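PDB 3KFW: PaaX domain-containing protein, C-domain protein, which is of unknown function but probably acts as a PaaX-family transcriptional regulator that binds DNA through an N-terminal winged helix-turn-helix region. Local coordinates for residues A[6-11]-A[33-38]; A[42-47]-A[51-56]; A[86-91]-A[157-162]; A[162-167]-A[197-202]. All blocks are in the same frame, centred on the assembly; numbering follows the deposited sequence.

Interaction 1: residues A[6-11]-A[33-38]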
loop_
_atom_site.group_PDB
_atom_site.type_symbol
_atom_site.label_atom_id
_atom_site.label_comp_id
_atom_site.label_asym_id
_atom_site.label_seq_id
_atom_site.Cartn_x
_atom_site.Cartn_y
_atom_site.Cartn_z
ATOM N N ARG A 6 3.906 25.985 -35.246
ATOM C CA ARG A 6 4.355 24.622 -35.434
ATOM C C ARG A 6 3.195 23.601 -35.515
ATOM O O ARG A 6 3.063 22.858 -36.489
ATOM C CB ARG A 6 5.367 24.248 -34.333
ATOM C CG ARG A 6 5.488 22.753 -34.188
ATOM C CD ARG A 6 6.669 22.245 -33.415
ATOM N NE ARG A 6 6.284 20.899 -33.006
ATOM C CZ ARG A 6 7.111 19.877 -32.854
ATOM N NH1 ARG A 6 8.405 20.036 -33.079
ATOM N NH2 ARG A 6 6.628 18.697 -32.468
ATOM N N SER A 7 2.342 23.585 -34.496
ATOM C CA SER A 7 1.268 22.620 -34.466
ATOM C C SER A 7 0.231 22.855 -35.571
ATOM O O SER A 7 -0.402 21.899 -36.032
ATOM C CB SER A 7 0.665 22.479 -33.064
ATOM O OG SER A 7 -0.464 23.297 -32.910
ATOM N N VAL A 8 0.068 24.088 -36.035
ATOM C CA VAL A 8 -0.775 24.243 -37.218
ATOM C C VAL A 8 -0.146 23.853 -38.545
ATOM O O VAL A 8 -0.906 23.391 -39.412
ATOM C CB VAL A 8 -1.559 25.571 -37.353
ATOM C CG1 VAL A 8 -1.508 26.467 -36.086
ATOM C CG2 VAL A 8 -1.182 26.306 -38.635
ATOM N N VAL A 9 1.190 24.005 -38.738
ATOM C CA VAL A 9 1.782 23.407 -39.967
ATOM C C VAL A 9 1.746 21.898 -39.869
ATOM O O VAL A 9 1.538 21.244 -40.872
ATOM C CB VAL A 9 3.175 23.967 -40.495
ATOM C CG1 VAL A 9 3.431 25.390 -40.007
ATOM C CG2 VAL A 9 4.353 23.032 -40.204
ATOM N N LEU A 10 1.874 21.333 -38.669
ATOM C CA LEU A 10 1.633 19.887 -38.545
ATOM C C LEU A 10 0.254 19.468 -39.072
ATOM O O LEU A 10 0.174 18.584 -39.904
ATOM C CB LEU A 10 1.867 19.342 -37.132
ATOM C CG LEU A 10 3.337 19.310 -36.674
ATOM C CD1 LEU A 10 3.512 18.541 -35.311
ATOM C CD2 LEU A 10 4.282 18.764 -37.747
ATOM N N SER A 11 -0.812 20.099 -38.595
ATOM C CA SER A 11 -2.165 19.777 -39.054
ATOM C C SER A 11 -2.356 20.023 -40.532
ATOM O O SER A 11 -2.989 19.251 -41.201
ATOM C CB SER A 11 -3.190 20.551 -38.270
ATOM O OG SER A 11 -3.449 19.846 -37.064
ATOM N N PHE A 33 -5.979 30.652 -40.469
ATOM C CA PHE A 33 -5.653 30.424 -39.072
ATOM C C PHE A 33 -5.000 31.664 -38.514
ATOM O O PHE A 33 -4.843 31.795 -37.301
ATOM C CB PHE A 33 -4.681 29.284 -38.915
ATOM C CG PHE A 33 -5.258 27.937 -39.188
ATOM C CD1 PHE A 33 -5.201 27.393 -40.464
ATOM C CD2 PHE A 33 -5.791 27.180 -38.161
ATOM C CE1 PHE A 33 -5.673 26.130 -40.726
ATOM C CE2 PHE A 33 -6.291 25.913 -38.403
ATOM C CZ PHE A 33 -6.221 25.380 -39.700
ATOM N N GLY A 34 -4.591 32.550 -39.422
ATOM C CA GLY A 34 -4.281 33.938 -39.097
ATOM C C GLY A 34 -2.805 34.244 -38.968
ATOM O O GLY A 34 -2.408 35.064 -38.143
ATOM N N ILE A 35 -1.970 33.594 -39.774
ATOM C CA ILE A 35 -0.531 33.879 -39.713
ATOM C C ILE A 35 0.139 34.122 -41.068
ATOM O O ILE A 35 0.471 33.179 -41.798
ATOM C CB ILE A 35 0.248 32.889 -38.796
ATOM C CG1 ILE A 35 -0.627 31.683 -38.415
ATOM C CG2 ILE A 35 0.703 33.653 -37.521
ATOM C CD1 ILE A 35 0.129 30.460 -37.928
ATOM N N LYS A 36 0.302 35.412 -41.379
ATOM C CA LYS A 36 0.996 35.889 -42.575
ATOM C C LYS A 36 2.422 35.370 -42.569
ATOM O O LYS A 36 2.905 34.854 -41.550
ATOM C CB LYS A 36 1.026 37.432 -42.596
ATOM N N GLU A 37 3.088 35.540 -43.708
ATOM C CA GLU A 37 4.449 35.083 -43.913
ATOM C C GLU A 37 5.313 35.088 -42.647
ATOM O O GLU A 37 5.723 34.027 -42.166
ATOM C CB GLU A 37 5.117 35.892 -45.034
ATOM C CG GLU A 37 4.427 35.745 -46.390
ATOM C CD GLU A 37 5.387 35.883 -47.582
ATOM O OE1 GLU A 37 6.427 35.175 -47.652
ATOM O OE2 GLU A 37 5.077 36.693 -48.480
ATOM N N THR A 38 5.573 36.284 -42.133
ATOM C CA THR A 38 6.413 36.529 -40.952
ATOM C C THR A 38 6.566 35.323 -40.018
ATOM O O THR A 38 7.570 34.638 -40.080
ATOM C CB THR A 38 5.966 37.831 -40.155
#

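Interaction 2: residues A[42-47]-A[51-56]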
loop_
_atom_site.group_PDB
_atom_site.type_symbol
_atom_site.label_atom_id
_atom_site.label_comp_id
_atom_site.label_asym_id
_atom_site.label_seq_id
_atom_site.Cartn_x
_atom_site.Cartn_y
_atom_site.Cartn_z
ATOM N N VAL A 42 9.660 32.096 -40.274
ATOM C CA VAL A 42 10.513 31.854 -39.113
ATOM C C VAL A 42 10.238 30.498 -38.455
ATOM O O VAL A 42 11.167 29.839 -37.974
ATOM C CB VAL A 42 10.499 33.015 -38.125
ATOM C CG1 VAL A 42 11.019 32.571 -36.752
ATOM C CG2 VAL A 42 11.352 34.144 -38.691
ATOM N N ALA A 43 8.977 30.074 -38.453
ATOM C CA ALA A 43 8.637 28.774 -37.922
ATOM C C ALA A 43 9.220 27.640 -38.813
ATOM O O ALA A 43 9.943 26.779 -38.321
ATOM C CB ALA A 43 7.141 28.662 -37.785
ATOM N N LEU A 44 8.905 27.636 -40.107
ATOM C CA LEU A 44 9.413 26.604 -41.016
ATOM C C LEU A 44 10.927 26.427 -40.866
ATOM O O LEU A 44 11.411 25.312 -40.680
ATOM C CB LEU A 44 9.064 26.938 -42.456
ATOM C CG LEU A 44 7.571 26.925 -42.747
ATOM C CD1 LEU A 44 7.291 27.409 -44.149
ATOM C CD2 LEU A 44 7.005 25.517 -42.552
ATOM N N THR A 45 11.664 27.533 -40.930
ATOM C CA THR A 45 13.103 27.515 -40.693
ATOM C C THR A 45 13.460 26.944 -39.308
ATOM O O THR A 45 14.338 26.080 -39.187
ATOM C CB THR A 45 13.751 28.930 -40.925
ATOM O OG1 THR A 45 13.363 29.433 -42.221
ATOM C CG2 THR A 45 15.287 28.854 -40.852
ATOM N N ARG A 46 12.772 27.393 -38.259
ATOM C CA ARG A 46 13.027 26.812 -36.936
ATOM C C ARG A 46 12.793 25.273 -36.906
ATOM O O ARG A 46 13.603 24.523 -36.340
ATOM C CB ARG A 46 12.225 27.525 -35.880
ATOM C CG ARG A 46 12.575 27.128 -34.474
ATOM C CD ARG A 46 11.597 27.789 -33.541
ATOM N NE ARG A 46 11.656 29.226 -33.750
ATOM C CZ ARG A 46 12.049 30.109 -32.836
ATOM N NH1 ARG A 46 12.070 31.400 -33.141
ATOM N NH2 ARG A 46 12.393 29.714 -31.613
HETATM N N MSE A 47 11.714 24.811 -37.545
HETATM C CA MSE A 47 11.331 23.400 -37.497
HETATM C C MSE A 47 12.321 22.483 -38.205
HETATM O O MSE A 47 12.689 21.436 -37.645
HETATM C CB MSE A 47 9.958 23.220 -38.087
HETATM C CG MSE A 47 8.835 23.552 -37.132
HETATM SE SE MSE A 47 7.088 23.510 -38.061
HETATM C CE MSE A 47 6.967 25.327 -38.665
ATOM N N GLY A 51 14.840 19.535 -36.579
ATOM C CA GLY A 51 14.604 18.175 -37.064
ATOM C C GLY A 51 13.151 17.758 -37.293
ATOM O O GLY A 51 12.845 16.563 -37.361
ATOM N N ASP A 52 12.251 18.730 -37.441
ATOM C CA ASP A 52 10.826 18.429 -37.530
ATOM C C ASP A 52 10.313 18.372 -38.975
ATOM O O ASP A 52 9.436 17.556 -39.322
ATOM C CB ASP A 52 10.029 19.424 -36.680
ATOM C CG ASP A 52 10.319 19.283 -35.168
ATOM O OD1 ASP A 52 10.326 18.121 -34.674
ATOM O OD2 ASP A 52 10.519 20.328 -34.471
ATOM N N LEU A 53 10.874 19.241 -39.805
ATOM C CA LEU A 53 10.635 19.221 -41.221
ATOM C C LEU A 53 11.948 19.044 -41.936
ATOM O O LEU A 53 13.032 19.355 -41.412
ATOM C CB LEU A 53 10.010 20.537 -41.685
ATOM C CG LEU A 53 8.613 20.916 -41.194
ATOM C CD1 LEU A 53 8.344 22.350 -41.598
ATOM C CD2 LEU A 53 7.488 19.969 -41.692
ATOM N N VAL A 54 11.841 18.585 -43.170
ATOM C CA VAL A 54 12.949 18.551 -44.076
ATOM C C VAL A 54 12.579 19.520 -45.234
ATOM O O VAL A 54 11.404 19.615 -45.601
ATOM C CB VAL A 54 13.189 17.072 -44.545
ATOM C CG1 VAL A 54 13.800 16.264 -43.428
ATOM C CG2 VAL A 54 11.857 16.385 -44.953
ATOM N N ARG A 55 13.556 20.255 -45.786
ATOM C CA ARG A 55 13.286 21.095 -46.958
ATOM C C ARG A 55 14.027 20.674 -48.235
ATOM O O ARG A 55 15.094 20.071 -48.205
ATOM C CB ARG A 55 13.511 22.594 -46.663
ATOM C CG ARG A 55 14.936 23.081 -46.559
ATOM C CD ARG A 55 14.954 24.596 -46.345
ATOM N NE ARG A 55 16.267 25.139 -45.930
ATOM C CZ ARG A 55 17.343 24.398 -45.603
ATOM N NH1 ARG A 55 17.247 23.078 -45.608
ATOM N NH2 ARG A 55 18.501 24.966 -45.245
ATOM N N SER A 56 13.455 21.017 -49.376
ATOM C CA SER A 56 14.136 20.735 -50.611
ATOM C C SER A 56 13.780 21.853 -51.559
ATOM O O SER A 56 13.044 22.751 -51.185
ATOM C CB SER A 56 13.648 19.389 -51.135
ATOM O OG SER A 56 12.340 19.541 -51.638
#

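Interaction 3: residues A[86-91]-A[157-162]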
loop_
_atom_site.group_PDB
_atom_site.type_symbol
_atom_site.label_atom_id
_atom_site.label_comp_id
_atom_site.label_asym_id
_atom_site.label_seq_id
_atom_site.Cartn_x
_atom_site.Cartn_y
_atom_site.Cartn_z
ATOM N N GLY A 86 -13.087 -12.510 -21.796
ATOM C CA GLY A 86 -13.343 -12.387 -20.344
ATOM C C GLY A 86 -12.116 -12.249 -19.477
ATOM O O GLY A 86 -12.224 -12.123 -18.241
ATOM N N ASN A 87 -10.948 -12.275 -20.121
ATOM C CA ASN A 87 -9.677 -12.256 -19.427
ATOM C C ASN A 87 -9.117 -10.854 -19.294
ATOM O O ASN A 87 -9.302 -10.030 -20.194
ATOM C CB ASN A 87 -8.663 -13.143 -20.116
ATOM C CG ASN A 87 -8.998 -14.605 -19.985
ATOM O OD1 ASN A 87 -8.762 -15.224 -18.953
ATOM N ND2 ASN A 87 -9.535 -15.173 -21.045
ATOM N N TRP A 88 -8.427 -10.617 -18.179
ATOM C CA TRP A 88 -7.799 -9.365 -17.880
ATOM C C TRP A 88 -6.280 -9.544 -17.749
ATOM O O TRP A 88 -5.800 -10.524 -17.172
ATOM C CB TRP A 88 -8.348 -8.839 -16.533
ATOM C CG TRP A 88 -9.804 -8.492 -16.598
ATOM C CD1 TRP A 88 -10.868 -9.376 -16.658
ATOM C CD2 TRP A 88 -10.373 -7.184 -16.614
ATOM N NE1 TRP A 88 -12.043 -8.692 -16.697
ATOM C CE2 TRP A 88 -11.789 -7.349 -16.672
ATOM C CE3 TRP A 88 -9.840 -5.901 -16.542
ATOM C CZ2 TRP A 88 -12.678 -6.263 -16.709
ATOM C CZ3 TRP A 88 -10.707 -4.818 -16.542
ATOM C CH2 TRP A 88 -12.136 -5.009 -16.658
ATOM N N HIS A 89 -5.524 -8.593 -18.278
ATOM C CA HIS A 89 -4.120 -8.475 -17.935
ATOM C C HIS A 89 -4.013 -7.867 -16.560
ATOM O O HIS A 89 -4.721 -6.910 -16.259
ATOM C CB HIS A 89 -3.374 -7.608 -18.956
ATOM C CG HIS A 89 -3.096 -8.323 -20.246
ATOM N ND1 HIS A 89 -2.953 -7.667 -21.459
ATOM C CD2 HIS A 89 -2.955 -9.648 -20.509
ATOM C CE1 HIS A 89 -2.701 -8.556 -22.397
ATOM N NE2 HIS A 89 -2.696 -9.760 -21.849
HETATM N N MSE A 90 -3.112 -8.393 -15.736
HETATM C CA MSE A 90 -2.923 -7.877 -14.384
HETATM C C MSE A 90 -1.472 -7.655 -14.044
HETATM O O MSE A 90 -0.629 -8.534 -14.141
HETATM C CB MSE A 90 -3.521 -8.824 -13.375
HETATM C CG MSE A 90 -3.923 -8.131 -12.091
HETATM SE SE MSE A 90 -4.965 -9.356 -10.971
HETATM C CE MSE A 90 -3.394 -9.666 -9.887
ATOM N N LEU A 91 -1.168 -6.456 -13.624
ATOM C CA LEU A 91 0.168 -6.164 -13.272
ATOM C C LEU A 91 0.185 -5.720 -11.803
ATOM O O LEU A 91 -0.430 -4.746 -11.460
ATOM C CB LEU A 91 0.723 -5.088 -14.211
ATOM C CG LEU A 91 0.850 -5.403 -15.708
ATOM C CD1 LEU A 91 1.236 -4.081 -16.470
ATOM C CD2 LEU A 91 1.860 -6.477 -15.979
ATOM N N GLN A 157 -15.024 0.558 -12.063
ATOM C CA GLN A 157 -14.270 0.773 -10.805
ATOM C C GLN A 157 -12.791 1.201 -11.106
ATOM O O GLN A 157 -12.248 2.062 -10.442
ATOM C CB GLN A 157 -14.358 -0.528 -9.983
ATOM C CG GLN A 157 -14.499 -0.450 -8.491
ATOM C CD GLN A 157 -15.697 0.397 -8.006
ATOM O OE1 GLN A 157 -16.844 0.212 -8.433
ATOM N NE2 GLN A 157 -15.403 1.351 -7.110
ATOM N N LEU A 158 -12.191 0.634 -12.161
ATOM C CA LEU A 158 -10.899 1.019 -12.664
ATOM C C LEU A 158 -10.874 2.393 -13.352
ATOM O O LEU A 158 -9.897 3.153 -13.231
ATOM C CB LEU A 158 -10.464 -0.026 -13.670
ATOM C CG LEU A 158 -10.312 -1.489 -13.280
ATOM C CD1 LEU A 158 -10.106 -2.275 -14.526
ATOM C CD2 LEU A 158 -9.156 -1.717 -12.293
ATOM N N TRP A 159 -11.894 2.709 -14.155
ATOM C CA TRP A 159 -11.950 4.048 -14.795
ATOM C C TRP A 159 -13.251 4.808 -14.447
ATOM O O TRP A 159 -14.290 4.178 -14.145
ATOM C CB TRP A 159 -11.901 3.882 -16.294
ATOM C CG TRP A 159 -10.684 3.183 -16.770
ATOM C CD1 TRP A 159 -9.430 3.746 -17.036
ATOM C CD2 TRP A 159 -10.578 1.792 -17.089
ATOM N NE1 TRP A 159 -8.569 2.761 -17.493
ATOM C CE2 TRP A 159 -9.231 1.562 -17.537
ATOM C CE3 TRP A 159 -11.482 0.728 -17.086
ATOM C CZ2 TRP A 159 -8.778 0.298 -17.933
ATOM C CZ3 TRP A 159 -11.032 -0.542 -17.495
ATOM C CH2 TRP A 159 -9.684 -0.740 -17.898
ATOM N N ASP A 160 -13.182 6.136 -14.501
ATOM C CA ASP A 160 -14.317 6.984 -14.344
ATOM C C ASP A 160 -15.057 6.965 -15.680
ATOM O O ASP A 160 -14.862 7.821 -16.509
ATOM C CB ASP A 160 -13.857 8.411 -13.997
ATOM C CG ASP A 160 -15.040 9.412 -13.840
ATOM O OD1 ASP A 160 -16.215 9.007 -13.902
ATOM O OD2 ASP A 160 -14.802 10.624 -13.683
ATOM N N LEU A 161 -15.907 5.984 -15.903
ATOM C CA LEU A 161 -16.549 5.856 -17.185
ATOM C C LEU A 161 -17.607 6.890 -17.474
ATOM O O LEU A 161 -17.722 7.329 -18.620
ATOM C CB LEU A 161 -17.200 4.505 -17.306
ATOM C CG LEU A 161 -16.254 3.338 -17.250
ATOM C CD1 LEU A 161 -17.096 2.054 -17.211
ATOM C CD2 LEU A 161 -15.281 3.353 -18.422
ATOM N N SER A 162 -18.453 7.215 -16.483
ATOM C CA SER A 162 -19.482 8.248 -16.717
ATOM C C SER A 162 -18.819 9.622 -16.957
ATOM O O SER A 162 -19.289 10.386 -17.785
ATOM C CB SER A 162 -20.452 8.326 -15.572
ATOM O OG SER A 162 -19.721 8.660 -14.397
#

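Interaction 4: residues A[162-167]-A[197-202]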
loop_
_atom_site.group_PDB
_atom_site.type_symbol
_atom_site.label_atom_id
_atom_site.label_comp_id
_atom_site.label_asym_id
_atom_site.label_seq_id
_atom_site.Cartn_x
_atom_site.Cartn_y
_atom_site.Cartn_z
ATOM N N SER A 162 -18.453 7.215 -16.483
ATOM C CA SER A 162 -19.482 8.248 -16.717
ATOM C C SER A 162 -18.819 9.622 -16.957
ATOM O O SER A 162 -19.289 10.386 -17.785
ATOM C CB SER A 162 -20.452 8.326 -15.572
ATOM O OG SER A 162 -19.721 8.660 -14.397
ATOM N N GLY A 163 -17.715 9.920 -16.266
ATOM C CA GLY A 163 -17.018 11.212 -16.431
ATOM C C GLY A 163 -16.329 11.345 -17.771
ATOM O O GLY A 163 -16.164 12.463 -18.289
ATOM N N TRP A 164 -15.899 10.220 -18.333
ATOM C CA TRP A 164 -15.173 10.260 -19.584
ATOM C C TRP A 164 -16.158 10.388 -20.740
ATOM O O TRP A 164 -15.841 11.009 -21.744
ATOM C CB TRP A 164 -14.387 8.982 -19.782
ATOM C CG TRP A 164 -13.369 9.011 -20.928
ATOM C CD1 TRP A 164 -11.982 9.235 -20.828
ATOM C CD2 TRP A 164 -13.631 8.729 -22.324
ATOM N NE1 TRP A 164 -11.409 9.145 -22.103
ATOM C CE2 TRP A 164 -12.394 8.838 -23.024
ATOM C CE3 TRP A 164 -14.789 8.438 -23.049
ATOM C CZ2 TRP A 164 -12.300 8.640 -24.389
ATOM C CZ3 TRP A 164 -14.691 8.239 -24.442
ATOM C CH2 TRP A 164 -13.451 8.342 -25.090
ATOM N N THR A 165 -17.310 9.737 -20.570
ATOM C CA THR A 165 -18.523 9.844 -21.379
ATOM C C THR A 165 -19.041 11.283 -21.377
ATOM O O THR A 165 -19.191 11.864 -22.458
ATOM C CB THR A 165 -19.627 8.882 -20.785
ATOM O OG1 THR A 165 -19.213 7.521 -20.976
ATOM C CG2 THR A 165 -21.049 9.128 -21.375
ATOM N N GLU A 166 -19.298 11.861 -20.192
ATOM C CA GLU A 166 -19.724 13.268 -20.098
ATOM C C GLU A 166 -18.744 14.243 -20.792
ATOM O O GLU A 166 -19.175 15.164 -21.501
ATOM C CB GLU A 166 -19.980 13.701 -18.644
ATOM C CG GLU A 166 -20.588 15.136 -18.486
ATOM C CD GLU A 166 -21.520 15.299 -17.232
ATOM O OE1 GLU A 166 -22.789 15.234 -17.379
ATOM O OE2 GLU A 166 -20.987 15.476 -16.095
ATOM N N ALA A 167 -17.441 14.016 -20.626
ATOM C CA ALA A 167 -16.412 14.905 -21.227
ATOM C C ALA A 167 -16.382 14.766 -22.708
ATOM O O ALA A 167 -16.096 15.748 -23.397
ATOM C CB ALA A 167 -15.002 14.674 -20.655
ATOM N N THR A 197 -6.572 8.932 -23.632
ATOM C CA THR A 197 -6.951 8.341 -22.361
ATOM C C THR A 197 -8.052 7.303 -22.492
ATOM O O THR A 197 -8.532 6.812 -21.474
ATOM C CB THR A 197 -7.426 9.398 -21.286
ATOM O OG1 THR A 197 -8.759 9.795 -21.549
ATOM C CG2 THR A 197 -6.498 10.662 -21.202
ATOM N N ASP A 198 -8.475 6.989 -23.734
ATOM C CA ASP A 198 -9.563 6.056 -23.955
ATOM C C ASP A 198 -9.211 4.689 -23.348
ATOM O O ASP A 198 -8.135 4.127 -23.654
ATOM C CB ASP A 198 -9.808 5.895 -25.443
ATOM C CG ASP A 198 -11.103 5.082 -25.766
ATOM O OD1 ASP A 198 -11.612 4.242 -24.968
ATOM O OD2 ASP A 198 -11.625 5.306 -26.864
ATOM N N PRO A 199 -10.113 4.143 -22.496
ATOM C CA PRO A 199 -9.756 2.844 -21.951
ATOM C C PRO A 199 -9.880 1.692 -22.934
ATOM O O PRO A 199 -9.494 0.583 -22.593
ATOM C CB PRO A 199 -10.684 2.686 -20.746
ATOM C CG PRO A 199 -11.779 3.622 -20.986
ATOM C CD PRO A 199 -11.199 4.762 -21.727
HETATM N N MSE A 200 -10.392 1.952 -24.150
HETATM C CA MSE A 200 -10.321 0.988 -25.254
HETATM C C MSE A 200 -10.983 -0.294 -24.865
HETATM O O MSE A 200 -10.382 -1.359 -25.026
HETATM C CB MSE A 200 -8.866 0.667 -25.515
HETATM C CG MSE A 200 -8.529 0.603 -26.911
HETATM SE SE MSE A 200 -8.849 2.398 -27.520
HETATM C CE MSE A 200 -7.073 3.160 -27.299
ATOM N N LEU A 201 -12.201 -0.186 -24.324
ATOM C CA LEU A 201 -12.876 -1.319 -23.725
ATOM C C LEU A 201 -13.459 -2.207 -24.818
ATOM O O LEU A 201 -13.900 -1.707 -25.849
ATOM C CB LEU A 201 -13.991 -0.838 -22.768
ATOM C CG LEU A 201 -13.638 -0.218 -21.396
ATOM C CD1 LEU A 201 -14.844 0.267 -20.653
ATOM C CD2 LEU A 201 -12.902 -1.191 -20.479
ATOM N N PRO A 202 -13.509 -3.525 -24.590
ATOM C CA PRO A 202 -14.185 -4.358 -25.586
ATOM C C PRO A 202 -15.701 -4.123 -25.600
ATOM O O PRO A 202 -16.282 -3.826 -24.546
ATOM C CB PRO A 202 -13.928 -5.767 -25.071
ATOM C CG PRO A 202 -13.852 -5.611 -23.589
ATOM C CD PRO A 202 -13.314 -4.239 -23.312
#

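Interaction 1: residues A[6-11]-A[33-38]
Val8 reaches from the middle of helix 5-13 toward Phe33 and Ile35, which lie in the turn of a probable helix-turn-helix, between helix 23-30 and helix 37-49. With the antiparallel hairpin of strands 53-56 and 59-62, these three helices probably form a winged helix-turn-helix, as the PaaX family suggests. The contact is small, 131 Å² counted over both sides, and wholly apolar: no hydrogen bond crosses it, and the backbones stay apart, with Val8 CA 8.1 Å from Phe33 CA. Val8 has the most surface buried, 63 Å², and touches through its CG2 methyl; a compact beta-branched residue suits a helix face turned into the core. That methyl sits over one face of the Phe33 ring, nearest the root of the ring. Phe33 CG lies beside its backbone N (chi1 -71°), which directs the broad ring to the helix, where it also meets Met181 and the residues Met226 and Arg229 of helix 212-234. Gly34 follows with phi 101°, a backbone shape that brings any beta carbon too near the carbonyl O of Phe33, and this sharp bend lets Phe33 and Ile35 both point at Val8. Thr30, on helix 23-30, also touches Val8 and Ile35. The single CG2 methyl of Val8 thus serves two partners equally, lying 4.4 Å from Phe33 CG and 4.4 Å from Ile35 CD1.

Interaction 2: residues A[42-47]-A[51-56]
Leu44, the first residue of helix segment 42-47 to touch segment 51-56, reaches the strand with its far end: its CD2 methyl lies 3.6 Å from Leu53 CD1, the two side chains crossing at a slant. Leucine suits both places because its branches can bridge from helix to strand within a buried core. One residue before the segment's end, the Arg46 side chain packs on Thr179 of a second subunit, its end leading off from the strand. Met47, modelled as selenomethionine, contributes the largest share, with 100 Å² buried. Its side chain runs alongside that of Leu53, both pointing the same way. Met47 CB lies 4.0 Å from Asp52 CB, and farther out Met47 SE is 3.9 Å from Leu53 CD1. The long chain bends at its end (chi3 -89°), as a flexible methionine can where it must fit among branched neighbours. Its backbone serves too: Met47 O accepts Asp52 N at 2.7 Å in a nearly straight bond (166°), the donor standing 35° above the carbonyl plane. This belongs to a Schellman motif that ends the helix, with Gly51 taking the positive phi that a residue without a side chain adopts readily. Asp52, buried, has its carboxylate paired with Arg6 of helix 5-13. Helix 37-49, probably the recognition helix, is thereby passed directly into the wing: strand 53-56 pairs with strand 59-62, where Leu44 touches Tyr60 and Leu53 touches Leu62, while on helix 5-13 Met47 meets Val9 and Leu53 meets Leu13.

Interaction 3: residues A[86-91]-A[157-162]
Trp88 on strand 88-93 and Leu158 at the end of helix 151-158 hold their backbones well apart, 12.0 Å from CA to CA, and it is their side chains, coming from opposite directions, that fill the interval. The strand belongs to the central Cas2-like region, whose four-stranded antiparallel sheet is consistent with a ferredoxin-like fold, and helix 151-158 packs on it. No hydrogen bond takes part. A tryptophan suits the strand position because its large ring can span the distance: with CG beside the backbone N (chi1 -66°), the six-membered half is carried out to the helix. There Trp88 CZ3 meets Leu158 CD1 at 3.3 Å, a close approach made at an oblique angle to the ring. The branched leucine ends in methyls, one of which, CD1, reaches the indole. Trp159, the first residue to leave the helix, comes in at the edge of the Trp88 ring, CZ3 to CZ3 at 4.4 Å. Leu158 CB lies 3.6 Å above the Trp159 ring plane, toward its rim. Trp84, Pro151 and Leu154 also pack on Trp88, and Met124 and Pro126 of strand 122-126 touch it as well. Just beyond, Asp160 is the N-cap of helix 161-177 and also pairs with Arg101 of a second subunit. The Leu158 CD1 methyl grazes a second atom of the Trp88 ring, CH2, at 4.0 Å.

Interaction 4: residues A[162-167]-A[197-202]
The Asx turn at Asp198, in the loop that follows helix 181-195, is where Trp164 of helix 161-177 packs, fitting against Thr197, Asp198 and Pro199. With CG trans to its backbone N (chi1 -169°), Trp164 reaches across to the loop. Its NE1 donates to Thr197 OG1 at 2.8 Å, and the hydroxyl lies in the ring plane, 3° out, although the bond is bent at the hydrogen (143°). A threonine suits this spot because its hydroxyl can accept from the indole while bonding the carbonyl O of His194. Farther along the ring, Trp164 CZ2 packs at 3.8 Å on Asp198 CA. Over one face lies Pro199 CD, 4.4 Å from Trp164 CE2. Asp198 shapes the loop itself: its OD1 accepts Met200 N at 2.7 Å from above the carboxylate plane, while OD2 pairs with Arg216 of helix 212-234. His194 and Trp210 stack on Trp164, and Leu215 of helix 212-234 touches it. The tryptophan is thus held among helices 161-177, 181-195 and 212-234, while Met200 touches Arg125 and Pro202 touches Pro126, both of strand 122-126.

From the N terminus the contacts close in series, none enclosing or crossing another. Interaction 1 returns the chain to helix 5-13 after a 21-residue excursion through helix 23-30; interaction 2 then closes a short turn from helix 37-49 into the wing. These two touch through polar and apolar side chains and form one N-terminal unit. Interaction 3 spans 65 residues, tying strand 88-93, the central sheet's first in sequence, to the end of helix 151-158. Ser162 is shared with interaction 4, which closes a loop through helix 181-195; Trp159 packs on Pro199 and Leu201. The two pairs lie on opposite sides of the chain's centre, with the centres of interactions 2 and 3 about 42 Å apart.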